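Local coordinates for protein amidohydrolase (Brucella melitensis biovar Abortus, PDB 4F0L) that probably acts as a metal-dependent deaminase of the amidohydrolase family, with a ferric ion bound in its TIM-barrel domain, at residues B[112-117]-B[125-130]; B[205-210]-B[427-432]; B[257-262]-B[284-289]. One frame throughout, in Å; residues are numbered along the deposited sequence.

Contact 1: B[112-117]-B[125-130]; sequences RLYVDM and VGEFHY
The carboxylate oxygen OE1 of E127 accepts the phenol hydrogen of Y114 OH at 2.7 Å and a second hydrogen bond from S66 OG. These bonds tie helix 103-119 to strand 122-129, the last helix and the returning strand of a beta-alpha-beta crossover in the TIM-barrel fold. The local axes approach to 11.3 Å with their directions 146° apart, so the chain comes back roughly antiparallel to the helix it has just left.

The Y114 hydroxyl meets OE1 from above the carboxylate, 55° out of its plane, while OE1 sits at the edge of the tyrosine ring. Oxygen OE2 of E127 is held separately by A68 N, so both carboxylate oxygens of this buried group have partners. E127 is bent at chi2, which turns its end toward the phenol.

V125, two residues before E127 on the strand, packs against the Y114 ring. Its CG1 stands over one face, 4.0 Å from the centroid and 25° off the normal, a CH-pi contact displaced toward the rim, with Y114 CE1 the nearest ring atom at 3.7 Å. The first torsion of V125 places CG1 between backbone N and carbonyl carbon, which leaves CG2 for M117.

The side chain of E127 is about 5 Å from that of H67, an iron ligand, and F128 O is hydrogen-bonded to H67 ND1, which probably helps to orient this ligand's ring. On the helix side M117, extended beyond CG, delivers its SD to V125 CG2 at 3.9 Å.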
ATOM      1  N   ARG B 112      15.667 -14.424  -6.459  1.00 14.36           N
ATOM      2  CA  ARG B 112      14.820 -14.176  -5.298  1.00 14.35           C
ATOM      3  C   ARG B 112      13.725 -13.162  -5.621  1.00 13.58           C
ATOM      4  O   ARG B 112      12.610 -13.266  -5.114  1.00 13.12           O
ATOM      5  CB  ARG B 112      15.653 -13.718  -4.102  1.00 15.17           C
ATOM      6  CG  ARG B 112      14.887 -13.583  -2.807  1.00 15.54           C
ATOM      7  CD  ARG B 112      14.321 -14.937  -2.359  1.00 16.17           C
ATOM      8  NE  ARG B 112      13.417 -14.867  -1.205  1.00 16.44           N
ATOM      9  CZ  ARG B 112      12.118 -14.527  -1.262  1.00 16.18           C
ATOM     10  NH1 ARG B 112      11.523 -14.224  -2.399  1.00 15.59           N
ATOM     11  NH2 ARG B 112      11.411 -14.489  -0.152  1.00 16.07           N
ATOM     12  N   LEU B 113      14.046 -12.197  -6.464  1.00 13.23           N
ATOM     13  CA  LEU B 113      13.039 -11.272  -6.995  1.00 13.06           C
ATOM     14  C   LEU B 113      11.936 -11.953  -7.795  1.00 13.17           C
ATOM     15  O   LEU B 113      10.732 -11.685  -7.596  1.00 13.55           O
ATOM     16  CB  LEU B 113      13.701 -10.254  -7.889  1.00 12.58           C
ATOM     17  CG  LEU B 113      12.724  -9.382  -8.675  1.00 12.37           C
ATOM     18  CD1 LEU B 113      11.802  -8.608  -7.745  1.00 12.19           C
ATOM     19  CD2 LEU B 113      13.451  -8.466  -9.689  1.00 12.14           C
ATOM     20  N   TYR B 114      12.342 -12.846  -8.686  1.00 13.31           N
ATOM     21  CA  TYR B 114      11.355 -13.510  -9.532  1.00 13.19           C
ATOM     22  C   TYR B 114      10.493 -14.456  -8.697  1.00 13.15           C
ATOM     23  O   TYR B 114       9.304 -14.616  -8.974  1.00 12.33           O
ATOM     24  CB  TYR B 114      12.015 -14.201 -10.753  1.00 13.16           C
ATOM     25  CG  TYR B 114      12.760 -13.244 -11.700  1.00 13.16           C
ATOM     26  CD1 TYR B 114      12.422 -11.889 -11.790  1.00 13.31           C
ATOM     27  CD2 TYR B 114      13.791 -13.695 -12.505  1.00 13.35           C
ATOM     28  CE1 TYR B 114      13.109 -11.026 -12.627  1.00 13.12           C
ATOM     29  CE2 TYR B 114      14.454 -12.854 -13.347  1.00 13.31           C
ATOM     30  CZ  TYR B 114      14.120 -11.520 -13.407  1.00 13.29           C
ATOM     31  OH  TYR B 114      14.792 -10.650 -14.241  1.00 13.24           O
ATOM     32  N   VAL B 115      11.065 -15.064  -7.652  1.00 13.78           N
ATOM     33  CA  VAL B 115      10.257 -15.830  -6.715  1.00 13.78           C
ATOM     34  C   VAL B 115       9.203 -14.936  -6.023  1.00 14.11           C
ATOM     35  O   VAL B 115       8.019 -15.288  -5.909  1.00 13.49           O
ATOM     36  CB  VAL B 115      11.131 -16.557  -5.687  1.00 14.72           C
ATOM     37  CG1 VAL B 115      10.314 -16.930  -4.436  1.00 14.08           C
ATOM     38  CG2 VAL B 115      11.816 -17.775  -6.324  1.00 15.27           C
ATOM     39  N   ASP B 116       9.645 -13.787  -5.534  1.00 14.27           N
ATOM     40  CA  ASP B 116       8.743 -12.816  -4.913  1.00 15.33           C
ATOM     41  C   ASP B 116       7.613 -12.395  -5.917  1.00 13.97           C
ATOM     42  O   ASP B 116       6.420 -12.367  -5.583  1.00 13.52           O
ATOM     43  CB  ASP B 116       9.600 -11.612  -4.490  1.00 16.97           C
ATOM     44  CG  ASP B 116       9.168 -11.002  -3.198  1.00 19.93           C
ATOM     45  OD1 ASP B 116       7.930 -10.900  -3.035  1.00 23.72           O
ATOM     46  OD2 ASP B 116      10.062 -10.561  -2.385  1.00 21.51           O
ATOM     47  N   MET B 117       7.992 -12.084  -7.155  1.00 12.53           N
ATOM     48  CA  MET B 117       6.990 -11.733  -8.192  1.00 11.87           C
ATOM     49  C   MET B 117       6.009 -12.879  -8.417  1.00 11.42           C
ATOM     50  O   MET B 117       4.822 -12.662  -8.449  1.00 11.10           O
ATOM     51  CB  MET B 117       7.670 -11.404  -9.519  1.00 11.95           C
ATOM     52  CG  MET B 117       8.403 -10.052  -9.522  1.00 12.14           C
ATOM     53  SD  MET B 117       9.129  -9.737 -11.138  1.00 12.39           S
ATOM     54  CE  MET B 117       9.667  -8.027 -10.988  1.00 11.93           C
ATOM     55  N   VAL B 125       8.031 -11.519 -16.597  1.00 11.90           N
ATOM     56  CA  VAL B 125       8.705 -10.298 -16.275  1.00 12.32           C
ATOM     57  C   VAL B 125       9.323  -9.692 -17.507  1.00 12.57           C
ATOM     58  O   VAL B 125       9.848 -10.397 -18.371  1.00 12.39           O
ATOM     59  CB  VAL B 125       9.764 -10.471 -15.143  1.00 12.71           C
ATOM     60  CG1 VAL B 125      10.865 -11.458 -15.539  1.00 12.71           C
ATOM     61  CG2 VAL B 125      10.332  -9.083 -14.759  1.00 12.43           C
ATOM     62  N   GLY B 126       9.231  -8.371 -17.576  1.00 12.95           N
ATOM     63  CA  GLY B 126       9.922  -7.567 -18.584  1.00 13.49           C
ATOM     64  C   GLY B 126      11.136  -6.957 -17.974  1.00 13.47           C
ATOM     65  O   GLY B 126      11.044  -5.970 -17.261  1.00 15.70           O
ATOM     66  N   GLU B 127      12.270  -7.619 -18.146  1.00 14.29           N
ATOM     67  CA  GLU B 127      13.515  -7.217 -17.517  1.00 14.57           C
ATOM     68  C   GLU B 127      14.250  -6.191 -18.382  1.00 14.62           C
ATOM     69  O   GLU B 127      14.807  -6.513 -19.414  1.00 14.90           O
ATOM     70  CB  GLU B 127      14.416  -8.417 -17.260  1.00 14.85           C
ATOM     71  CG  GLU B 127      15.668  -8.093 -16.457  1.00 15.16           C
ATOM     72  CD  GLU B 127      15.394  -7.527 -15.064  1.00 15.52           C
ATOM     73  OE1 GLU B 127      14.406  -7.947 -14.405  1.00 15.74           O
ATOM     74  OE2 GLU B 127      16.185  -6.661 -14.625  1.00 15.65           O
ATOM     75  N   PHE B 128      14.215  -4.962 -17.913  1.00 14.67           N
ATOM     76  CA  PHE B 128      14.738  -3.793 -18.601  1.00 15.25           C
ATOM     77  C   PHE B 128      16.170  -3.717 -18.078  1.00 16.20           C
ATOM     78  O   PHE B 128      16.453  -3.103 -17.022  1.00 17.93           O
ATOM     79  CB  PHE B 128      13.870  -2.589 -18.182  1.00 14.56           C
ATOM     80  CG  PHE B 128      14.108  -1.316 -18.950  1.00 14.50           C
ATOM     81  CD1 PHE B 128      15.174  -0.485 -18.633  1.00 15.31           C
ATOM     82  CD2 PHE B 128      13.208  -0.888 -19.884  1.00 14.52           C
ATOM     83  CE1 PHE B 128      15.355   0.741 -19.293  1.00 15.46           C
ATOM     84  CE2 PHE B 128      13.371   0.321 -20.542  1.00 15.00           C
ATOM     85  CZ  PHE B 128      14.448   1.142 -20.244  1.00 15.30           C
ATOM     86  N   HIS B 129      17.056  -4.357 -18.834  1.00 17.08           N
ATOM     87  CA  HIS B 129      18.329  -4.813 -18.330  1.00 18.42           C
ATOM     88  C   HIS B 129      19.492  -3.960 -18.786  1.00 19.31           C
ATOM     89  O   HIS B 129      19.872  -4.006 -19.977  1.00 18.65           O
ATOM     90  CB  HIS B 129      18.548  -6.240 -18.833  1.00 18.56           C
ATOM     91  CG  HIS B 129      19.883  -6.796 -18.468  1.00 19.19           C
ATOM     92  ND1 HIS B 129      20.276  -6.912 -17.196  1.00 19.66           N
ATOM     93  CD2 HIS B 129      20.938  -7.256 -19.258  1.00 20.02           C
ATOM     94  CE1 HIS B 129      21.511  -7.449 -17.160  1.00 20.28           C
ATOM     95  NE2 HIS B 129      21.919  -7.655 -18.422  1.00 20.05           N
ATOM     96  N   TYR B 130      20.067  -3.190 -17.878  1.00 19.98           N
ATOM     97  CA  TYR B 130      21.183  -2.314 -18.267  1.00 21.97           C
ATOM     98  C   TYR B 130      22.510  -2.559 -17.557  1.00 21.18           C
ATOM     99  O   TYR B 130      23.468  -1.843 -17.798  1.00 20.55           O
ATOM    100  CB  TYR B 130      20.800  -0.825 -18.178  1.00 23.10           C
ATOM    101  CG  TYR B 130      20.336  -0.285 -16.854  1.00 24.42           C
ATOM    102  CD1 TYR B 130      21.241   0.106 -15.872  1.00 26.22           C
ATOM    103  CD2 TYR B 130      18.989  -0.056 -16.615  1.00 26.55           C
ATOM    104  CE1 TYR B 130      20.809   0.649 -14.667  1.00 27.40           C
ATOM    105  CE2 TYR B 130      18.551   0.501 -15.418  1.00 27.44           C
ATOM    106  CZ  TYR B 130      19.457   0.854 -14.458  1.00 27.63           C
ATOM    107  OH  TYR B 130      19.014   1.402 -13.277  1.00 27.57           O
TER

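Contact 2: B[205-210]-B[427-432]; sequences GFEGAV and WVRGVK
Carbonyl contact with a guanidinium face is the main link between E207 and R429. The E207 O atom lies over one face of the R429 guanidinium, 3.7 Å from R429 NH1, and 3.6 Å from R429 CD. No hydrogen bond crosses between the segments: the carbonyl faces the flat group, not its N-H edge, so the attraction is probably electrostatic and dispersive.

Van der Waals contact comes next. E207 CB rests 3.8 Å from R429 CD, an aliphatic contact. R429 reaches this place with CG anti to its carbonyl carbon and a bend at chi3 (-60°), which swings the guanidinium across the loop. F206 CE1 and R429 NH1 make a loose van der Waals contact at 4.4 Å, oblique to the ring.

Charge contributes at longer range. E207 OE2 is 4.0 Å from R429 NE, beyond a salt bridge, with carboxylate and guanidinium planes 78° apart. E207 also touches a crystal neighbour, so its side-chain position may partly reflect lattice packing.

Backbone turns present both partners. F206 to A209 is a type II beta turn, closed by A209 N to F206 O at 3.2 Å, with G208 at the positive phi such a turn requires. V428 to V431 is a type I' turn with R429 and G430 at its corners, closed by V431 N to V428 O at 2.9 Å; V428 N to V431 O completes the pair of this two-residue hairpin.

Around this surface contact, F206 packs on A154 and T155 of helix 145-157 and on L161 of strand 160-167, and G208 O binds R124. D394 OD1, just before strand 395-399, accepts R429 N. Separately, the R429 side chain reaches from the hairpin between strands 422-428 and 431-435 to the loop leading from helix 189-203 into strand 210-215.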
ATOM      1  N   GLY B 205      15.614 -22.352 -26.681  1.00 28.96           N
ATOM      2  CA  GLY B 205      15.137 -23.322 -25.709  1.00 29.28           C
ATOM      3  C   GLY B 205      14.517 -22.733 -24.448  1.00 27.20           C
ATOM      4  O   GLY B 205      14.026 -23.478 -23.610  1.00 28.00           O
ATOM      5  N   PHE B 206      14.531 -21.418 -24.281  1.00 25.29           N
ATOM      6  CA  PHE B 206      13.776 -20.796 -23.183  1.00 23.43           C
ATOM      7  C   PHE B 206      12.338 -20.670 -23.695  1.00 23.07           C
ATOM      8  O   PHE B 206      12.007 -19.700 -24.387  1.00 21.86           O
ATOM      9  CB  PHE B 206      14.343 -19.419 -22.809  1.00 22.44           C
ATOM     10  CG  PHE B 206      13.826 -18.878 -21.477  1.00 21.61           C
ATOM     11  CD1 PHE B 206      12.468 -18.826 -21.200  1.00 21.36           C
ATOM     12  CD2 PHE B 206      14.703 -18.457 -20.495  1.00 21.16           C
ATOM     13  CE1 PHE B 206      11.995 -18.340 -19.989  1.00 20.74           C
ATOM     14  CE2 PHE B 206      14.239 -17.931 -19.283  1.00 20.84           C
ATOM     15  CZ  PHE B 206      12.889 -17.890 -19.022  1.00 20.09           C
ATOM     16  N   GLU B 207      11.498 -21.658 -23.402  1.00 23.04           N
ATOM     17  CA  GLU B 207      10.119 -21.626 -23.900  1.00 24.06           C
ATOM     18  C   GLU B 207       9.355 -20.334 -23.571  1.00 21.50           C
ATOM     19  O   GLU B 207       9.315 -19.908 -22.411  1.00 18.87           O
ATOM     20  CB  GLU B 207       9.327 -22.796 -23.344  1.00 27.52           C
ATOM     21  CG  GLU B 207       9.274 -24.018 -24.226  1.00 32.45           C
ATOM     22  CD  GLU B 207       7.914 -24.674 -24.106  1.00 36.55           C
ATOM     23  OE1 GLU B 207       7.210 -24.848 -25.135  1.00 42.15           O
ATOM     24  OE2 GLU B 207       7.525 -24.971 -22.959  1.00 40.39           O
ATOM     25  N   GLY B 208       8.713 -19.743 -24.583  1.00 20.18           N
ATOM     26  CA  GLY B 208       7.925 -18.518 -24.406  1.00 19.28           C
ATOM     27  C   GLY B 208       8.686 -17.198 -24.289  1.00 18.33           C
ATOM     28  O   GLY B 208       8.062 -16.125 -24.171  1.00 17.15           O
ATOM     29  N   ALA B 209      10.018 -17.258 -24.305  1.00 18.13           N
ATOM     30  CA  ALA B 209      10.824 -16.075 -24.084  1.00 17.02           C
ATOM     31  C   ALA B 209      10.608 -15.154 -25.241  1.00 17.25           C
ATOM     32  O   ALA B 209      10.414 -15.602 -26.380  1.00 17.49           O
ATOM     33  CB  ALA B 209      12.300 -16.407 -23.958  1.00 17.71           C
ATOM     34  N   VAL B 210      10.678 -13.859 -24.950  1.00 15.94           N
ATOM     35  CA  VAL B 210      10.675 -12.846 -25.968  1.00 15.83           C
ATOM     36  C   VAL B 210      11.919 -11.982 -25.786  1.00 15.69           C
ATOM     37  O   VAL B 210      12.314 -11.704 -24.651  1.00 14.82           O
ATOM     38  CB  VAL B 210       9.383 -12.000 -25.892  1.00 15.47           C
ATOM     39  CG1 VAL B 210       9.446 -10.853 -26.910  1.00 15.51           C
ATOM     40  CG2 VAL B 210       8.154 -12.879 -26.183  1.00 15.71           C
ATOM     41  N   TRP B 427       0.544 -20.833 -11.761  1.00 13.75           N
ATOM     42  CA  TRP B 427       1.080 -21.660 -12.817  1.00 14.13           C
ATOM     43  C   TRP B 427       1.699 -20.826 -13.887  1.00 13.67           C
ATOM     44  O   TRP B 427       1.124 -19.808 -14.314  1.00 13.30           O
ATOM     45  CB  TRP B 427      -0.015 -22.420 -13.471  1.00 15.36           C
ATOM     46  CG  TRP B 427      -0.767 -23.433 -12.625  1.00 16.34           C
ATOM     47  CD1 TRP B 427      -0.629 -24.801 -12.621  1.00 17.55           C
ATOM     48  CD2 TRP B 427      -1.824 -23.155 -11.654  1.00 16.59           C
ATOM     49  NE1 TRP B 427      -1.508 -25.389 -11.747  1.00 18.36           N
ATOM     50  CE2 TRP B 427      -2.258 -24.446 -11.139  1.00 17.84           C
ATOM     51  CE3 TRP B 427      -2.422 -21.997 -11.167  1.00 15.78           C
ATOM     52  CZ2 TRP B 427      -3.248 -24.552 -10.168  1.00 18.30           C
ATOM     53  CZ3 TRP B 427      -3.460 -22.121 -10.254  1.00 16.21           C
ATOM     54  CH2 TRP B 427      -3.850 -23.369  -9.750  1.00 17.46           C
ATOM     55  N   VAL B 428       2.850 -21.279 -14.384  1.00 13.65           N
ATOM     56  CA  VAL B 428       3.482 -20.712 -15.580  1.00 13.58           C
ATOM     57  C   VAL B 428       3.815 -21.863 -16.549  1.00 14.72           C
ATOM     58  O   VAL B 428       4.477 -22.837 -16.172  1.00 15.36           O
ATOM     59  CB  VAL B 428       4.749 -19.903 -15.220  1.00 12.78           C
ATOM     60  CG1 VAL B 428       5.495 -19.479 -16.485  1.00 12.82           C
ATOM     61  CG2 VAL B 428       4.372 -18.669 -14.364  1.00 11.64           C
ATOM     62  N   ARG B 429       3.333 -21.753 -17.778  1.00 15.45           N
ATOM     63  CA  ARG B 429       3.455 -22.813 -18.781  1.00 17.02           C
ATOM     64  C   ARG B 429       2.970 -24.116 -18.199  1.00 17.96           C
ATOM     65  O   ARG B 429       3.564 -25.170 -18.422  1.00 19.19           O
ATOM     66  CB  ARG B 429       4.874 -22.941 -19.357  1.00 17.65           C
ATOM     67  CG  ARG B 429       5.408 -21.633 -19.954  1.00 17.39           C
ATOM     68  CD  ARG B 429       6.702 -21.829 -20.743  1.00 18.34           C
ATOM     69  NE  ARG B 429       7.752 -22.376 -19.915  1.00 18.46           N
ATOM     70  CZ  ARG B 429       8.473 -21.668 -19.048  1.00 18.05           C
ATOM     71  NH1 ARG B 429       8.287 -20.344 -18.907  1.00 17.12           N
ATOM     72  NH2 ARG B 429       9.407 -22.278 -18.308  1.00 18.30           N
ATOM     73  N   GLY B 430       1.843 -24.042 -17.479  1.00 17.53           N
ATOM     74  CA  GLY B 430       1.241 -25.204 -16.914  1.00 18.46           C
ATOM     75  C   GLY B 430       1.960 -25.786 -15.703  1.00 18.63           C
ATOM     76  O   GLY B 430       1.478 -26.768 -15.150  1.00 19.75           O
ATOM     77  N   VAL B 431       3.064 -25.197 -15.258  1.00 17.56           N
ATOM     78  CA  VAL B 431       3.809 -25.751 -14.089  1.00 17.87           C
ATOM     79  C   VAL B 431       3.455 -24.954 -12.848  1.00 16.82           C
ATOM     80  O   VAL B 431       3.591 -23.735 -12.835  1.00 15.54           O
ATOM     81  CB  VAL B 431       5.347 -25.707 -14.298  1.00 17.71           C
ATOM     82  CG1 VAL B 431       6.083 -26.221 -13.040  1.00 18.23           C
ATOM     83  CG2 VAL B 431       5.734 -26.501 -15.551  1.00 18.87           C
ATOM     84  N   LYS B 432       2.995 -25.633 -11.794  1.00 17.77           N
ATOM     85  CA  LYS B 432       2.614 -24.928 -10.558  1.00 17.25           C
ATOM     86  C   LYS B 432       3.847 -24.479  -9.815  1.00 16.85           C
ATOM     87  O   LYS B 432       4.510 -25.292  -9.201  1.00 17.44           O
ATOM     88  CB  LYS B 432       1.745 -25.806  -9.635  1.00 18.55           C
ATOM     89  CG  LYS B 432       1.150 -24.987  -8.492  1.00 18.24           C
ATOM     90  CD  LYS B 432       0.409 -25.828  -7.476  1.00 19.63           C
ATOM     91  CE  LYS B 432      -0.946 -26.247  -7.966  1.00 20.56           C
ATOM     92  NZ  LYS B 432      -1.705 -26.993  -6.924  1.00 21.99           N
TER

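Contact 3: B[257-262]-B[284-289]; sequences GKRPVE and DEETKH
R259 sets its CG anti to its own carbonyl carbon and bends at chi3 (62°), which turns NE onto E286, whose chain reaches across extended beyond CG. The meeting point is the N terminus of helix 260-267, where R259 is the N-cap residue and E286 comes from the first turn of helix 284-293, both helices of the TIM-barrel fold.

Oxygen OE1 of E286 takes the N-H of R259 NE at 2.7 Å with an angle of 151°, a salt bridge in which OE1 is met from above the carboxylate plane. The guanidinium and carboxylate planes stand nearly perpendicular. OE1 is also bonded to S283 N, which lies three residues earlier, just before its own helix.

Oxygen OE2 uses its anti lone pair to accept E262 N at 2.8 Å, an angle of 159°. Meanwhile E262 OE1 accepts R259 N at 3.1 Å, one half of a capping box. The other half would come from the N-cap side chain, but here that side chain is an arginine and E286 supplies the acceptor from a different helix.

Two helix starts thus converge on one buried carboxylate, which would probably stabilise its negative charge. The nearby E262 carboxylate would probably work against this, its OE1 being 4.8 Å from E286 OE2. R259 NH2 adds a weak hydrogen bond to H281 O, and P260 packs on V242 of strand 238-242. OE2 also lies against carbon, R259 CB at 3.2 Å and V261 CB at 3.5 Å.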
ATOM      1  N   GLY B 257      12.626  21.979 -28.353  1.00 37.13           N
ATOM      2  CA  GLY B 257      11.383  22.737 -28.453  1.00 36.73           C
ATOM      3  C   GLY B 257      10.160  21.859 -28.233  1.00 36.05           C
ATOM      4  O   GLY B 257       9.035  22.318 -28.345  1.00 36.27           O
ATOM      5  N   LYS B 258      10.375  20.584 -27.918  1.00 35.46           N
ATOM      6  CA  LYS B 258       9.287  19.608 -27.786  1.00 34.24           C
ATOM      7  C   LYS B 258       9.400  18.846 -26.457  1.00 31.26           C
ATOM      8  O   LYS B 258      10.486  18.688 -25.893  1.00 29.54           O
ATOM      9  CB  LYS B 258       9.321  18.586 -28.926  1.00 35.44           C
ATOM     10  CG  LYS B 258       8.915  19.116 -30.290  1.00 38.24           C
ATOM     11  CD  LYS B 258       9.192  18.075 -31.374  1.00 38.87           C
ATOM     12  CE  LYS B 258       9.069  18.628 -32.790  1.00 41.14           C
ATOM     13  NZ  LYS B 258       7.937  18.040 -33.560  1.00 40.52           N
ATOM     14  N   ARG B 259       8.258  18.373 -25.979  1.00 29.92           N
ATOM     15  CA  ARG B 259       8.220  17.520 -24.794  1.00 27.58           C
ATOM     16  C   ARG B 259       8.643  16.106 -25.197  1.00 26.32           C
ATOM     17  O   ARG B 259       8.725  15.784 -26.385  1.00 26.30           O
ATOM     18  CB  ARG B 259       6.811  17.522 -24.191  1.00 27.76           C
ATOM     19  CG  ARG B 259       6.249  18.890 -23.798  1.00 28.52           C
ATOM     20  CD  ARG B 259       4.735  18.778 -23.514  1.00 29.44           C
ATOM     21  NE  ARG B 259       4.494  17.859 -22.388  1.00 29.04           N
ATOM     22  CZ  ARG B 259       4.514  18.221 -21.107  1.00 27.94           C
ATOM     23  NH1 ARG B 259       4.698  19.501 -20.761  1.00 28.58           N
ATOM     24  NH2 ARG B 259       4.356  17.311 -20.171  1.00 27.23           N
ATOM     25  N   PRO B 260       8.954  15.244 -24.214  1.00 24.98           N
ATOM     26  CA  PRO B 260       9.509  13.935 -24.578  1.00 24.07           C
ATOM     27  C   PRO B 260       8.564  13.036 -25.395  1.00 23.78           C
ATOM     28  O   PRO B 260       8.963  12.536 -26.445  1.00 23.10           O
ATOM     29  CB  PRO B 260       9.876  13.313 -23.211  1.00 23.70           C
ATOM     30  CG  PRO B 260      10.168  14.530 -22.372  1.00 24.18           C
ATOM     31  CD  PRO B 260       9.149  15.555 -22.794  1.00 24.25           C
ATOM     32  N   VAL B 261       7.329  12.815 -24.945  1.00 24.01           N
ATOM     33  CA  VAL B 261       6.478  11.848 -25.652  1.00 23.53           C
ATOM     34  C   VAL B 261       6.199  12.428 -27.046  1.00 25.39           C
ATOM     35  O   VAL B 261       6.306  11.749 -28.043  1.00 26.30           O
ATOM     36  CB  VAL B 261       5.167  11.527 -24.892  1.00 23.35           C
ATOM     37  CG1 VAL B 261       4.227  10.718 -25.787  1.00 21.88           C
ATOM     38  CG2 VAL B 261       5.477  10.814 -23.562  1.00 22.40           C
ATOM     39  N   GLU B 262       5.883  13.704 -27.099  1.00 25.49           N
ATOM     40  CA  GLU B 262       5.669  14.392 -28.358  1.00 27.01           C
ATOM     41  C   GLU B 262       6.860  14.202 -29.310  1.00 27.59           C
ATOM     42  O   GLU B 262       6.702  13.881 -30.488  1.00 27.91           O
ATOM     43  CB  GLU B 262       5.452  15.886 -28.035  1.00 27.63           C
ATOM     44  CG  GLU B 262       5.272  16.785 -29.228  1.00 29.48           C
ATOM     45  CD  GLU B 262       5.336  18.252 -28.896  1.00 29.79           C
ATOM     46  OE1 GLU B 262       5.789  18.656 -27.798  1.00 29.31           O
ATOM     47  OE2 GLU B 262       4.924  19.013 -29.781  1.00 32.11           O
ATOM     48  N   ASP B 284      -2.456  16.944 -22.600  1.00 31.16           N
ATOM     49  CA  ASP B 284      -3.656  16.227 -23.003  1.00 32.24           C
ATOM     50  C   ASP B 284      -3.485  15.734 -24.442  1.00 29.91           C
ATOM     51  O   ASP B 284      -3.865  14.601 -24.737  1.00 28.20           O
ATOM     52  CB  ASP B 284      -4.934  17.081 -22.802  1.00 34.87           C
ATOM     53  CG  ASP B 284      -5.339  17.207 -21.312  1.00 38.44           C
ATOM     54  OD1 ASP B 284      -4.770  16.503 -20.432  1.00 39.81           O
ATOM     55  OD2 ASP B 284      -6.243  18.018 -21.005  1.00 43.55           O
ATOM     56  N   GLU B 285      -2.842  16.538 -25.292  1.00 28.55           N
ATOM     57  CA  GLU B 285      -2.580  16.150 -26.679  1.00 28.38           C
ATOM     58  C   GLU B 285      -1.603  14.987 -26.799  1.00 27.52           C
ATOM     59  O   GLU B 285      -1.850  14.068 -27.578  1.00 27.76           O
ATOM     60  CB  GLU B 285      -2.050  17.335 -27.516  1.00 30.21           C
ATOM     61  N   GLU B 286      -0.508  15.010 -26.039  1.00 25.98           N
ATOM     62  CA  GLU B 286       0.421  13.872 -26.012  1.00 25.02           C
ATOM     63  C   GLU B 286      -0.280  12.595 -25.566  1.00 23.92           C
ATOM     64  O   GLU B 286      -0.071  11.542 -26.139  1.00 23.17           O
ATOM     65  CB  GLU B 286       1.559  14.118 -25.035  1.00 24.76           C
ATOM     66  CG  GLU B 286       2.764  14.822 -25.605  1.00 25.41           C
ATOM     67  CD  GLU B 286       3.763  15.193 -24.513  1.00 25.23           C
ATOM     68  OE1 GLU B 286       3.344  15.644 -23.429  1.00 23.67           O
ATOM     69  OE2 GLU B 286       4.970  15.002 -24.738  1.00 26.24           O
ATOM     70  N   THR B 287      -1.130  12.715 -24.555  1.00 23.52           N
ATOM     71  CA  THR B 287      -1.833  11.550 -23.994  1.00 23.27           C
ATOM     72  C   THR B 287      -2.699  10.883 -25.056  1.00 24.06           C
ATOM     73  O   THR B 287      -2.627   9.652 -25.273  1.00 22.92           O
ATOM     74  CB  THR B 287      -2.703  11.951 -22.785  1.00 22.93           C
ATOM     75  OG1 THR B 287      -1.884  12.571 -21.799  1.00 22.63           O
ATOM     76  CG2 THR B 287      -3.459  10.738 -22.169  1.00 22.57           C
ATOM     77  N   LYS B 288      -3.488  11.700 -25.743  1.00 25.42           N
ATOM     78  CA  LYS B 288      -4.357  11.222 -26.817  1.00 26.90           C
ATOM     79  C   LYS B 288      -3.596  10.607 -27.984  1.00 26.17           C
ATOM     80  O   LYS B 288      -3.970   9.536 -28.459  1.00 25.17           O
ATOM     81  CB  LYS B 288      -5.256  12.350 -27.324  1.00 29.68           C
ATOM     82  CG  LYS B 288      -6.279  12.817 -26.293  1.00 31.64           C
ATOM     83  CD  LYS B 288      -7.006  14.096 -26.726  1.00 34.21           C
ATOM     84  CE  LYS B 288      -8.171  14.376 -25.775  1.00 35.62           C
ATOM     85  NZ  LYS B 288      -8.593  15.801 -25.718  1.00 38.48           N
ATOM     86  N   HIS B 289      -2.527  11.275 -28.427  1.00 26.94           N
ATOM     87  CA  HIS B 289      -1.749  10.796 -29.562  1.00 27.98           C
ATOM     88  C   HIS B 289      -1.090   9.501 -29.193  1.00 26.31           C
ATOM     89  O   HIS B 289      -0.987   8.596 -30.027  1.00 25.73           O
ATOM     90  CB  HIS B 289      -0.689  11.795 -30.002  1.00 30.85           C
ATOM     91  CG  HIS B 289      -1.250  13.058 -30.631  1.00 35.12           C
ATOM     92  ND1 HIS B 289      -0.708  14.283 -30.420  1.00 39.13           N
ATOM     93  CD2 HIS B 289      -2.322  13.252 -31.498  1.00 38.84           C
ATOM     94  CE1 HIS B 289      -1.398  15.221 -31.117  1.00 39.67           C
ATOM     95  NE2 HIS B 289      -2.381  14.592 -31.791  1.00 41.20           N
TER

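How the contacts relate
Following the chain, contact 1 comes first and is the most local: it closes over the seven residues 118-124, the end of helix 103-119 and the start of strand 122-129 with the link between them. Contact 2 opens afterwards at the loop 205-210 and closes only at 427-432, enclosing more than two hundred residues. Contact 3 lies within that span, closing a smaller loop of 21 residues that includes strand 274-276. No loops cross. Contacts 1 and 2 both reach the eight-stranded mixed sheet, their centres about 15 Å apart, whereas contact 3 joins helices beside the four-stranded parallel sheet, its centre about 37 Å from that of contact 2 across the middle of the chain.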